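Local coordinates for protein transcriptional regulator, Crp/Fnr family (Eubacterium rectale ATCC 33656, PDB 3DV8) that probably regulates transcription as a Crp/Fnr-family protein, joining a cyclic nucleotide-binding-type domain to a helix-turn-helix domain expected to bind DNA, at residues K150-F155 and E184-M189; S154-E159 and K212-L217. All coordinates share one frame; numbering follows the deposited sequence.

Contact 1: residues K150-F155 and E184-M189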
ATOM      1  N   LYS A 150      -6.769 -16.337  12.510  1.00 58.64           N
ATOM      2  CA  LYS A 150      -5.885 -16.758  11.418  1.00 58.33           C
ATOM      3  C   LYS A 150      -4.615 -15.919  11.336  1.00 58.03           C
ATOM      4  O   LYS A 150      -3.532 -16.453  11.084  1.00 58.41           O
ATOM      5  CB  LYS A 150      -6.627 -16.764  10.080  1.00 58.27           C
ATOM      6  CG  LYS A 150      -7.758 -17.771  10.057  1.00 57.90           C
ATOM      7  CD  LYS A 150      -8.283 -18.054   8.666  1.00 59.15           C
ATOM      8  CE  LYS A 150      -9.550 -17.324   8.326  1.00 63.76           C
ATOM      9  NZ  LYS A 150     -10.764 -17.930   8.988  1.00 59.04           N
ATOM     10  N   ARG A 151      -4.750 -14.621  11.596  1.00 57.98           N
ATOM     11  CA  ARG A 151      -3.623 -13.682  11.564  1.00 58.18           C
ATOM     12  C   ARG A 151      -2.669 -13.881  12.742  1.00 58.28           C
ATOM     13  O   ARG A 151      -1.459 -13.746  12.568  1.00 59.01           O
ATOM     14  CB  ARG A 151      -4.130 -12.238  11.474  1.00 58.57           C
ATOM     15  CG  ARG A 151      -4.916 -12.006  10.181  1.00 58.25           C
ATOM     16  CD  ARG A 151      -5.489 -10.627  10.035  1.00 58.22           C
ATOM     17  NE  ARG A 151      -4.434  -9.618  10.023  1.00 58.60           N
ATOM     18  CZ  ARG A 151      -4.322  -8.554  10.827  1.00 57.65           C
ATOM     19  NH1 ARG A 151      -5.260  -8.207  11.712  1.00 55.75           N
ATOM     20  NH2 ARG A 151      -3.255  -7.765  10.670  1.00 61.44           N
ATOM     21  N   VAL A 152      -3.214 -14.190  13.925  1.00 57.90           N
ATOM     22  CA  VAL A 152      -2.409 -14.525  15.108  1.00 57.76           C
ATOM     23  C   VAL A 152      -1.652 -15.833  14.810  1.00 58.02           C
ATOM     24  O   VAL A 152      -0.440 -15.894  15.009  1.00 58.50           O
ATOM     25  CB  VAL A 152      -3.257 -14.630  16.422  1.00 57.71           C
ATOM     26  CG1 VAL A 152      -2.401 -15.119  17.606  1.00 53.62           C
ATOM     27  CG2 VAL A 152      -3.890 -13.282  16.756  1.00 54.98           C
ATOM     28  N   ALA A 153      -2.372 -16.847  14.314  1.00 57.98           N
ATOM     29  CA  ALA A 153      -1.782 -18.125  13.876  1.00 57.64           C
ATOM     30  C   ALA A 153      -0.639 -17.905  12.869  1.00 57.93           C
ATOM     31  O   ALA A 153       0.439 -18.499  12.987  1.00 59.08           O
ATOM     32  CB  ALA A 153      -2.842 -19.005  13.256  1.00 57.17           C
ATOM     33  N   SER A 154      -0.881 -17.028  11.905  1.00 57.72           N
ATOM     34  CA  SER A 154       0.111 -16.676  10.884  1.00 58.22           C
ATOM     35  C   SER A 154       1.354 -15.985  11.466  1.00 57.74           C
ATOM     36  O   SER A 154       2.478 -16.266  11.043  1.00 58.06           O
ATOM     37  CB  SER A 154      -0.534 -15.770   9.828  1.00 58.64           C
ATOM     38  OG  SER A 154       0.356 -15.542   8.761  1.00 61.77           O
ATOM     39  N   PHE A 155       1.139 -15.081  12.424  1.00 57.58           N
ATOM     40  CA  PHE A 155       2.233 -14.371  13.085  1.00 57.60           C
ATOM     41  C   PHE A 155       3.093 -15.323  13.932  1.00 58.09           C
ATOM     42  O   PHE A 155       4.332 -15.258  13.867  1.00 58.46           O
ATOM     43  CB  PHE A 155       1.725 -13.204  13.938  1.00 57.34           C
ATOM     44  CG  PHE A 155       2.798 -12.567  14.757  1.00 57.27           C
ATOM     45  CD1 PHE A 155       3.624 -11.599  14.196  1.00 59.21           C
ATOM     46  CD2 PHE A 155       3.039 -12.989  16.081  1.00 59.16           C
ATOM     47  CE1 PHE A 155       4.670 -11.029  14.939  1.00 60.51           C
ATOM     48  CE2 PHE A 155       4.081 -12.432  16.843  1.00 59.12           C
ATOM     49  CZ  PHE A 155       4.888 -11.433  16.280  1.00 59.88           C
ATOM     50  N   GLU A 184      -5.695  -6.884  25.187  1.00 66.74           N
ATOM     51  CA  GLU A 184      -6.788  -7.664  25.778  1.00 65.19           C
ATOM     52  C   GLU A 184      -7.388  -8.669  24.775  1.00 64.39           C
ATOM     53  O   GLU A 184      -7.667  -9.808  25.151  1.00 64.15           O
ATOM     54  CB  GLU A 184      -7.862  -6.722  26.360  1.00 66.42           C
ATOM     55  CG  GLU A 184      -9.026  -7.406  27.087  1.00 69.48           C
ATOM     56  CD  GLU A 184      -8.655  -8.035  28.437  1.00 79.52           C
ATOM     57  OE1 GLU A 184      -8.491  -7.269  29.413  1.00 85.27           O
ATOM     58  OE2 GLU A 184      -8.596  -9.291  28.541  1.00 82.48           O
ATOM     59  N   VAL A 185      -7.565  -8.247  23.519  1.00 63.23           N
ATOM     60  CA  VAL A 185      -8.083  -9.124  22.445  1.00 62.15           C
ATOM     61  C   VAL A 185      -7.060 -10.224  22.103  1.00 61.62           C
ATOM     62  O   VAL A 185      -7.444 -11.367  21.859  1.00 60.92           O
ATOM     63  CB  VAL A 185      -8.477  -8.335  21.152  1.00 61.06           C
ATOM     64  CG1 VAL A 185      -9.058  -9.263  20.109  1.00 58.27           C
ATOM     65  CG2 VAL A 185      -9.491  -7.254  21.459  1.00 58.33           C
ATOM     66  N   ILE A 186      -5.770  -9.866  22.081  1.00 61.78           N
ATOM     67  CA  ILE A 186      -4.683 -10.819  21.821  1.00 61.78           C
ATOM     68  C   ILE A 186      -4.622 -11.841  22.967  1.00 61.77           C
ATOM     69  O   ILE A 186      -4.573 -13.039  22.706  1.00 62.16           O
ATOM     70  CB  ILE A 186      -3.284 -10.123  21.628  1.00 61.57           C
ATOM     71  CG1 ILE A 186      -3.273  -9.187  20.411  1.00 59.29           C
ATOM     72  CG2 ILE A 186      -2.163 -11.159  21.472  1.00 61.23           C
ATOM     73  CD1 ILE A 186      -3.531  -9.848  19.066  1.00 56.05           C
ATOM     74  N   THR A 187      -4.645 -11.370  24.218  1.00 61.74           N
ATOM     75  CA  THR A 187      -4.643 -12.264  25.400  1.00 61.99           C
ATOM     76  C   THR A 187      -5.809 -13.261  25.366  1.00 62.35           C
ATOM     77  O   THR A 187      -5.609 -14.442  25.638  1.00 62.38           O
ATOM     78  CB  THR A 187      -4.709 -11.481  26.718  1.00 61.33           C
ATOM     79  OG1 THR A 187      -3.666 -10.511  26.725  1.00 60.81           O
ATOM     80  CG2 THR A 187      -4.548 -12.410  27.922  1.00 61.68           C
ATOM     81  N   ARG A 188      -6.999 -12.768  25.004  1.00 63.00           N
ATOM     82  CA  ARG A 188      -8.226 -13.586  24.880  1.00 63.05           C
ATOM     83  C   ARG A 188      -8.008 -14.689  23.829  1.00 63.11           C
ATOM     84  O   ARG A 188      -8.363 -15.858  24.058  1.00 64.02           O
ATOM     85  CB  ARG A 188      -9.423 -12.737  24.406  1.00 64.43           C
ATOM     86  CG  ARG A 188     -10.770 -13.040  25.073  1.00 70.83           C
ATOM     87  CD  ARG A 188     -11.118 -11.969  26.127  1.00 78.24           C
ATOM     88  NE  ARG A 188     -11.356 -10.665  25.482  1.00 82.64           N
ATOM     89  CZ  ARG A 188     -11.572  -9.496  26.101  1.00 85.69           C
ATOM     90  NH1 ARG A 188     -11.573  -9.399  27.438  1.00 86.59           N
ATOM     91  NH2 ARG A 188     -11.759  -8.386  25.365  1.00 84.69           N
HETATM   92  N   MSE A 189      -7.413 -14.284  22.696  1.00 61.67           N
HETATM   93  CA  MSE A 189      -7.115 -15.161  21.557  1.00 61.17           C
HETATM   94  C   MSE A 189      -6.075 -16.224  21.879  1.00 61.02           C
HETATM   95  O   MSE A 189      -6.226 -17.370  21.439  1.00 61.49           O
HETATM   96  CB  MSE A 189      -6.617 -14.346  20.353  1.00 60.24           C
HETATM   97  CG  MSE A 189      -6.563 -15.109  19.041  1.00 60.80           C
HETATM   98 SE   MSE A 189      -8.346 -15.614  18.443  0.75 58.46          SE
HETATM   99  CE  MSE A 189      -9.110 -13.829  18.068  1.00 49.04           C
TER
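V152 sets one methyl, CG2, against two side chains of the segment 184-189. V152 CG2 lies 4.0 Å from CG of M189, which is a selenomethionine. The same methyl is 4.2 Å from CD1 of I186. The contact is apolar throughout and small, burying about 118 Å² in all. V152 supplies about half of that area, and its CB points toward the opposing helix. CG2 stands beside the backbone N and anti to the carbonyl carbon, and from there it meets both partners. I186 meets it by its end: its CB does not face V152, but the chain through CG1 delivers the CD1 methyl to V152. M189 makes its touch early in the side chain. Its CG is anti to the backbone N (chi1 -168°), which places CG by V152. Beyond CG the chain bends at both chi2 and chi3. The M189 side chain also touches L148 and D149 of helix 148-163. The nearest CA atoms across the contact, of V152 and I186, are 8.0 Å apart. Within helix 183-195, R188 NH1 is 3.2 Å from E184 OE2. That oxygen sits off the plane of the guanidinium, so the pair is held by charge alone and not by an N-H. Both segments belong to the Crp-like helix-turn-helix domain, and helix 183-195 is probably its recognition helix, as in Crp relatives. Helix 172-179 packs against both sides of the contact: V152 touches L179, and I186 touches I175 and A176. R151 bonds to the carbonyl of L179 and to Q142 of helix 119-145.

Contact 2: residues S154-E159 and K212-L217; sequences SFLLEE and KRLETL
L157 and L214 carry most of this contact, and E215 and L156 add the rest. L157 points its CB toward helix 211-219 and lays the CD1 methyl over the backbone there. L157 CD1 is 3.5 Å from E215 CA and 3.7 Å from the carbonyl carbon of L214. One methyl thus rests on the peptide joining L214 to E215. The L157 side chain leaves with CG beside its backbone N (chi1 -67°), which carries CD1 to that peptide. L214 faces back across the interface. Its CB is 4.1 Å from L157 CD1, and its CD1 methyl is 4.3 Å from L156 CB. L214 therefore lies against two consecutive leucines of the other helix. E215 joins at the border through its aliphatic base, with CB 3.9 Å from L157 CD1. The contact is apolar and buries about 200 Å². The short helical segments approach to 9.2 Å between axes, with 131° between their N-to-C directions, so they run roughly antiparallel but steeply inclined. Within the second segment, T216 OG1 donates to R213 O at 2.8 Å. L217 N reaches that oxygen from the same face. L156 and L214 both also touch F193 of helix 183-195 and I208 of strand 205-208. The contact thus packs the C-terminal helix 211-219 onto helix 148-163. Helix 183-195 and strand 205-208, probably part of the wing as in Crp relatives, meet the same leucines.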
ATOM      1  N   SER A 154      -0.881 -17.028  11.905  1.00 57.72           N
ATOM      2  CA  SER A 154       0.111 -16.676  10.884  1.00 58.22           C
ATOM      3  C   SER A 154       1.354 -15.985  11.466  1.00 57.74           C
ATOM      4  O   SER A 154       2.478 -16.266  11.043  1.00 58.06           O
ATOM      5  CB  SER A 154      -0.534 -15.770   9.828  1.00 58.64           C
ATOM      6  OG  SER A 154       0.356 -15.542   8.761  1.00 61.77           O
ATOM      7  N   PHE A 155       1.139 -15.081  12.424  1.00 57.58           N
ATOM      8  CA  PHE A 155       2.233 -14.371  13.085  1.00 57.60           C
ATOM      9  C   PHE A 155       3.093 -15.323  13.932  1.00 58.09           C
ATOM     10  O   PHE A 155       4.332 -15.258  13.867  1.00 58.46           O
ATOM     11  CB  PHE A 155       1.725 -13.204  13.938  1.00 57.34           C
ATOM     12  CG  PHE A 155       2.798 -12.567  14.757  1.00 57.27           C
ATOM     13  CD1 PHE A 155       3.624 -11.599  14.196  1.00 59.21           C
ATOM     14  CD2 PHE A 155       3.039 -12.989  16.081  1.00 59.16           C
ATOM     15  CE1 PHE A 155       4.670 -11.029  14.939  1.00 60.51           C
ATOM     16  CE2 PHE A 155       4.081 -12.432  16.843  1.00 59.12           C
ATOM     17  CZ  PHE A 155       4.888 -11.433  16.280  1.00 59.88           C
ATOM     18  N   LEU A 156       2.445 -16.171  14.735  1.00 58.12           N
ATOM     19  CA  LEU A 156       3.165 -17.147  15.576  1.00 58.66           C
ATOM     20  C   LEU A 156       4.082 -18.057  14.746  1.00 58.94           C
ATOM     21  O   LEU A 156       5.196 -18.345  15.171  1.00 58.15           O
ATOM     22  CB  LEU A 156       2.204 -17.970  16.445  1.00 58.14           C
ATOM     23  CG  LEU A 156       1.397 -17.225  17.521  1.00 56.60           C
ATOM     24  CD1 LEU A 156       0.447 -18.205  18.234  1.00 53.09           C
ATOM     25  CD2 LEU A 156       2.283 -16.480  18.531  1.00 50.54           C
ATOM     26  N   LEU A 157       3.618 -18.463  13.557  1.00 60.42           N
ATOM     27  CA  LEU A 157       4.427 -19.252  12.606  1.00 60.93           C
ATOM     28  C   LEU A 157       5.594 -18.430  12.002  1.00 61.52           C
ATOM     29  O   LEU A 157       6.672 -18.979  11.749  1.00 60.93           O
ATOM     30  CB  LEU A 157       3.543 -19.853  11.499  1.00 61.04           C
ATOM     31  CG  LEU A 157       2.549 -20.926  11.969  1.00 60.85           C
ATOM     32  CD1 LEU A 157       1.459 -21.155  10.955  1.00 57.81           C
ATOM     33  CD2 LEU A 157       3.263 -22.237  12.310  1.00 58.64           C
ATOM     34  N   GLU A 158       5.388 -17.129  11.783  1.00 62.77           N
ATOM     35  CA  GLU A 158       6.461 -16.268  11.275  1.00 63.32           C
ATOM     36  C   GLU A 158       7.544 -16.082  12.326  1.00 63.55           C
ATOM     37  O   GLU A 158       8.719 -16.298  12.016  1.00 64.68           O
ATOM     38  CB  GLU A 158       5.960 -14.887  10.838  1.00 64.02           C
ATOM     39  CG  GLU A 158       7.032 -14.037  10.088  1.00 64.13           C
ATOM     40  CD  GLU A 158       6.618 -12.586   9.844  1.00 65.42           C
ATOM     41  OE1 GLU A 158       5.434 -12.227  10.014  1.00 71.78           O
ATOM     42  OE2 GLU A 158       7.501 -11.795   9.469  1.00 72.43           O
ATOM     43  N   GLU A 159       7.161 -15.658  13.539  1.00 63.16           N
ATOM     44  CA  GLU A 159       8.142 -15.429  14.626  1.00 63.36           C
ATOM     45  C   GLU A 159       8.972 -16.656  14.978  1.00 62.64           C
ATOM     46  O   GLU A 159      10.181 -16.528  15.194  1.00 62.71           O
ATOM     47  CB  GLU A 159       7.521 -14.859  15.913  1.00 64.05           C
ATOM     48  CG  GLU A 159       7.380 -13.353  15.981  1.00 66.55           C
ATOM     49  CD  GLU A 159       8.684 -12.593  16.204  1.00 66.62           C
ATOM     50  OE1 GLU A 159       9.563 -12.595  15.325  1.00 78.13           O
ATOM     51  OE2 GLU A 159       8.811 -11.915  17.241  1.00 60.34           O
ATOM     52  N   LYS A 212       1.676 -27.707  13.114  1.00 62.79           N
ATOM     53  CA  LYS A 212       0.882 -28.239  11.993  1.00 62.97           C
ATOM     54  C   LYS A 212      -0.547 -27.673  12.028  1.00 63.57           C
ATOM     55  O   LYS A 212      -1.034 -27.187  11.006  1.00 63.84           O
ATOM     56  CB  LYS A 212       0.865 -29.776  11.996  1.00 61.91           C
ATOM     57  N   ARG A 213      -1.193 -27.703  13.201  1.00 64.45           N
ATOM     58  CA  ARG A 213      -2.562 -27.145  13.370  1.00 65.27           C
ATOM     59  C   ARG A 213      -2.654 -25.624  13.245  1.00 65.76           C
ATOM     60  O   ARG A 213      -3.670 -25.126  12.759  1.00 66.16           O
ATOM     61  CB  ARG A 213      -3.202 -27.562  14.690  1.00 65.29           C
ATOM     62  CG  ARG A 213      -3.684 -28.985  14.719  1.00 65.34           C
ATOM     63  CD  ARG A 213      -4.186 -29.326  16.105  1.00 67.04           C
ATOM     64  NE  ARG A 213      -5.353 -28.545  16.511  1.00 70.06           N
ATOM     65  CZ  ARG A 213      -5.902 -28.565  17.728  1.00 69.83           C
ATOM     66  NH1 ARG A 213      -5.404 -29.327  18.705  1.00 71.21           N
ATOM     67  NH2 ARG A 213      -6.969 -27.805  17.972  1.00 72.26           N
ATOM     68  N   LEU A 214      -1.643 -24.892  13.725  1.00 66.23           N
ATOM     69  CA  LEU A 214      -1.603 -23.425  13.542  1.00 66.46           C
ATOM     70  C   LEU A 214      -1.534 -23.078  12.058  1.00 66.96           C
ATOM     71  O   LEU A 214      -2.160 -22.110  11.626  1.00 66.48           O
ATOM     72  CB  LEU A 214      -0.423 -22.756  14.274  1.00 66.50           C
ATOM     73  CG  LEU A 214      -0.514 -22.563  15.784  1.00 67.20           C
ATOM     74  CD1 LEU A 214       0.796 -22.014  16.278  1.00 68.04           C
ATOM     75  CD2 LEU A 214      -1.658 -21.630  16.171  1.00 66.14           C
ATOM     76  N   GLU A 215      -0.770 -23.863  11.294  1.00 68.36           N
ATOM     77  CA  GLU A 215      -0.668 -23.662   9.851  1.00 70.25           C
ATOM     78  C   GLU A 215      -2.003 -23.903   9.136  1.00 70.25           C
ATOM     79  O   GLU A 215      -2.295 -23.202   8.178  1.00 69.93           O
ATOM     80  CB  GLU A 215       0.461 -24.480   9.220  1.00 70.69           C
ATOM     81  CG  GLU A 215       0.685 -24.100   7.753  1.00 75.99           C
ATOM     82  CD  GLU A 215       2.087 -24.358   7.274  1.00 81.73           C
ATOM     83  OE1 GLU A 215       2.575 -25.493   7.463  1.00 86.09           O
ATOM     84  OE2 GLU A 215       2.689 -23.422   6.694  1.00 85.34           O
ATOM     85  N   THR A 216      -2.817 -24.853   9.611  1.00 70.36           N
ATOM     86  CA  THR A 216      -4.150 -25.070   9.022  1.00 70.30           C
ATOM     87  C   THR A 216      -5.138 -23.909   9.346  1.00 70.39           C
ATOM     88  O   THR A 216      -6.062 -23.689   8.563  1.00 70.55           O
ATOM     89  CB  THR A 216      -4.720 -26.490   9.299  1.00 69.91           C
ATOM     90  OG1 THR A 216      -4.828 -26.711  10.702  1.00 71.02           O
ATOM     91  CG2 THR A 216      -3.810 -27.550   8.687  1.00 66.96           C
ATOM     92  N   LEU A 217      -4.940 -23.173  10.456  1.00 70.52           N
ATOM     93  CA  LEU A 217      -5.723 -21.925  10.729  1.00 70.58           C
ATOM     94  C   LEU A 217      -5.336 -20.856   9.719  1.00 70.67           C
ATOM     95  O   LEU A 217      -6.196 -20.332   9.034  1.00 70.18           O
ATOM     96  CB  LEU A 217      -5.515 -21.339  12.136  1.00 70.08           C
ATOM     97  CG  LEU A 217      -6.551 -21.592  13.213  1.00 69.85           C
ATOM     98  CD1 LEU A 217      -6.065 -20.957  14.514  1.00 66.94           C
ATOM     99  CD2 LEU A 217      -7.889 -21.002  12.788  1.00 68.39           C
TER

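Overall arrangement
The chain first runs through the cyclic nucleotide-binding domain and the long helix 119-145. It then enters helix 148-163, from which both contacts start. Contact 1 closes a loop of 28 residues that includes helix 172-179 and returns on helix 183-195. Contact 2 closes a loop of 52 residues, taking in the strands 199-202 and 205-208 before helix 211-219. The two loops overlap in a crossed order, because contact 2 begins at the end of contact 1's first segment and finishes later. The contacts share S154 and F155, and their centres are about 11 Å apart. A153 touches L214 and L217, linking the two contacts directly. Helix 148-163 thus ties helix 183-195 and helix 211-219 into one helix-turn-helix domain.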